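Local coordinates for protein 1,4-dihydroxy-2-naphthoyl-CoA hydrolase (Prochlorococcus marinus, PDB 2HX5) that probably hydrolyses 1,4-dihydroxy-2-naphthoyl-CoA to 1,4-dihydroxy-2-naphthoate and CoA, a step in the biosynthesis of phylloquinone (vitamin K1), at residues R12-D18 / R32-E36. Numbering follows the deposited sequence.
Sequences RVVRFGD and RWCHE
R12 lays its guanidinium flat over the indole of W33, a cation-pi stack that ties the end of strand 9-13, outermost in this chain's sheet, to the central helix of the hotdog fold, helix 29-45. The two planes are only 11° apart, and R12 CZ sits 3.3 Å from W33 CD1. CD of the arginine lies over the five-membered ring as a CH-pi contact, and the bend at chi3 (-63°) beyond it turns NE and the guanidinium along the same face.

This is the tight side. The six-membered end of the indole is met by V14, whose CG2 comes within 3.7 Å of W33 CH2, while D18 OD2 approaches the ring edge at CZ2. L86 and F106 of the sheet and I80 of a loop also pack on W33.

The polar side is looser and wet, a salt-bridge network of R12, D18, R32 and E36. E36 OE1 takes an almost straight bond (168°) from R12 NH1 at 2.9 Å. Its OE2 receives R32 NH1 at 3.0 Å. Each nitrogen arrives from above the carboxylate plane, yet each oxygen lies near its guanidinium plane. D18 grips R32 from the other segment, OD1 lying 3.0 Å from NH2, a nitrogen that also bonds Q29. With R12 NH2 and R32 NH1 3.6 Å apart, the two carboxylates probably offset the like charges; R32 of a second subunit brings another close by. D18 is itself steadied by its own turn, where the backbone N of R15 bonds OD2 at 2.9 Å. Toward the helix backbone, one water accepts from R12 NH1 (2.7 Å) and donates to W33 O.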
loop_
_atom_site.group_PDB
_atom_site.type_symbol
_atom_site.label_atom_id
_atom_site.label_comp_id
_atom_site.label_asym_id
_atom_site.label_seq_id
_atom_site.Cartn_x
_atom_site.Cartn_y
_atom_site.Cartn_z
ATOM N N ARG A 12 15.705 -2.718 8.905
ATOM C CA ARG A 12 14.461 -3.410 8.584
ATOM C C ARG A 12 14.688 -4.560 7.622
ATOM O O ARG A 12 15.674 -4.657 6.895
ATOM C CB ARG A 12 13.401 -2.469 8.033
ATOM C CG ARG A 12 13.617 -2.025 6.598
ATOM C CD ARG A 12 12.485 -1.083 6.138
ATOM N NE ARG A 12 11.160 -1.686 6.103
ATOM C CZ ARG A 12 10.020 -1.170 6.642
ATOM N NH1 ARG A 12 9.951 -0.055 7.352
ATOM N NH2 ARG A 12 8.905 -1.818 6.423
ATOM N N VAL A 13 13.701 -5.437 7.632
ATOM C CA VAL A 13 13.717 -6.628 6.806
ATOM C C VAL A 13 12.610 -6.472 5.750
ATOM O O VAL A 13 11.451 -6.105 6.055
ATOM C CB VAL A 13 13.475 -7.940 7.616
ATOM C CG1 VAL A 13 13.600 -9.155 6.721
ATOM C CG2 VAL A 13 14.445 -7.968 8.843
ATOM N N VAL A 14 13.004 -6.716 4.501
ATOM C CA VAL A 14 12.119 -6.655 3.347
ATOM C C VAL A 14 11.097 -7.829 3.453
ATOM O O VAL A 14 11.481 -8.962 3.667
ATOM C CB VAL A 14 12.902 -6.745 2.005
ATOM C CG1 VAL A 14 11.957 -6.649 0.829
ATOM C CG2 VAL A 14 14.021 -5.658 1.950
ATOM N N ARG A 15 9.795 -7.541 3.327
ATOM C CA ARG A 15 8.773 -8.561 3.468
ATOM C C ARG A 15 8.143 -8.887 2.105
ATOM O O ARG A 15 8.323 -8.130 1.118
ATOM C CB ARG A 15 7.728 -8.092 4.467
ATOM C CG ARG A 15 8.298 -7.880 5.878
ATOM C CD ARG A 15 8.880 -9.115 6.477
ATOM N NE ARG A 15 9.396 -8.927 7.868
ATOM C CZ ARG A 15 10.258 -9.752 8.448
ATOM N NH1 ARG A 15 10.699 -10.863 7.884
ATOM N NH2 ARG A 15 10.658 -9.495 9.670
ATOM N N PHE A 16 7.480 -10.027 2.059
ATOM C CA PHE A 16 7.028 -10.624 0.809
ATOM C C PHE A 16 6.098 -9.649 0.045
ATOM O O PHE A 16 6.204 -9.478 -1.182
ATOM C CB PHE A 16 6.324 -11.927 1.088
ATOM C CG PHE A 16 5.935 -12.654 -0.104
ATOM C CD1 PHE A 16 6.907 -13.089 -0.998
ATOM C CD2 PHE A 16 4.644 -12.969 -0.332
ATOM C CE1 PHE A 16 6.534 -13.789 -2.114
ATOM C CE2 PHE A 16 4.283 -13.722 -1.463
ATOM C CZ PHE A 16 5.219 -14.097 -2.308
ATOM N N GLY A 17 5.161 -9.002 0.739
ATOM C CA GLY A 17 4.222 -8.051 0.137
ATOM C C GLY A 17 4.854 -6.792 -0.405
ATOM O O GLY A 17 4.168 -6.027 -1.117
ATOM N N ASP A 18 6.131 -6.552 -0.071
ATOM C CA ASP A 18 6.858 -5.406 -0.587
ATOM C C ASP A 18 7.407 -5.663 -1.992
ATOM O O ASP A 18 7.977 -4.707 -2.595
ATOM C CB ASP A 18 8.038 -5.079 0.303
ATOM C CG ASP A 18 7.641 -4.752 1.734
ATOM O OD1 ASP A 18 6.447 -4.360 1.954
ATOM O OD2 ASP A 18 8.496 -4.980 2.657
ATOM N N ARG A 32 7.870 4.625 1.512
ATOM C CA ARG A 32 7.199 4.252 2.758
ATOM C C ARG A 32 8.218 3.895 3.852
ATOM O O ARG A 32 8.152 4.296 5.015
ATOM C CB ARG A 32 6.226 3.057 2.572
ATOM C CG ARG A 32 5.640 2.613 3.910
ATOM C CD ARG A 32 4.553 1.582 3.630
ATOM N NE ARG A 32 5.103 0.309 3.155
ATOM C CZ ARG A 32 5.598 -0.650 3.920
ATOM N NH1 ARG A 32 5.702 -0.565 5.234
ATOM N NH2 ARG A 32 6.039 -1.750 3.353
ATOM N N TRP A 33 9.209 3.109 3.463
ATOM C CA TRP A 33 10.258 2.741 4.422
ATOM C C TRP A 33 10.998 3.967 4.962
ATOM O O TRP A 33 11.387 4.044 6.140
ATOM C CB TRP A 33 11.281 1.784 3.819
ATOM C CG TRP A 33 10.697 0.453 3.351
ATOM C CD1 TRP A 33 9.456 -0.030 3.552
ATOM C CD2 TRP A 33 11.349 -0.471 2.509
ATOM N NE1 TRP A 33 9.310 -1.249 2.932
ATOM C CE2 TRP A 33 10.460 -1.545 2.271
ATOM C CE3 TRP A 33 12.627 -0.509 1.940
ATOM C CZ2 TRP A 33 10.804 -2.636 1.466
ATOM C CZ3 TRP A 33 12.960 -1.592 1.171
ATOM C CH2 TRP A 33 12.055 -2.644 0.941
ATOM N N CYS A 34 11.261 4.926 4.076
ATOM C CA CYS A 34 11.892 6.169 4.529
ATOM C C CYS A 34 11.060 6.909 5.547
ATOM O O CYS A 34 11.510 7.254 6.639
ATOM C CB CYS A 34 12.135 7.079 3.347
ATOM S SG CYS A 34 13.415 6.581 2.152
ATOM N N HIS A 35 9.787 7.092 5.231
ATOM C CA HIS A 35 8.917 7.824 6.121
ATOM C C HIS A 35 8.806 7.119 7.463
ATOM O O HIS A 35 8.898 7.722 8.549
ATOM C CB HIS A 35 7.558 8.061 5.486
ATOM C CG HIS A 35 6.684 9.081 6.172
ATOM N ND1 HIS A 35 6.130 8.904 7.429
ATOM C CD2 HIS A 35 6.232 10.274 5.719
ATOM C CE1 HIS A 35 5.359 9.958 7.693
ATOM N NE2 HIS A 35 5.444 10.814 6.698
ATOM N N GLU A 36 8.617 5.796 7.402
ATOM C CA GLU A 36 8.541 5.050 8.666
ATOM C C GLU A 36 9.836 5.119 9.462
ATOM O O GLU A 36 9.807 5.190 10.685
ATOM C CB GLU A 36 8.225 3.579 8.408
ATOM C CG GLU A 36 6.866 3.312 7.814
ATOM C CD GLU A 36 6.460 1.848 7.670
ATOM O OE1 GLU A 36 7.287 1.000 8.049
ATOM O OE2 GLU A 36 5.322 1.601 7.222
HETATM O O HOH W 1 6.201 -1.545 7.870
HETATM O O HOH W 2 5.948 -2.641 7.773
HETATM O O HOH W 3 7.114 -3.927 5.019
HETATM O O HOH W 4 11.860 1.764 7.962
#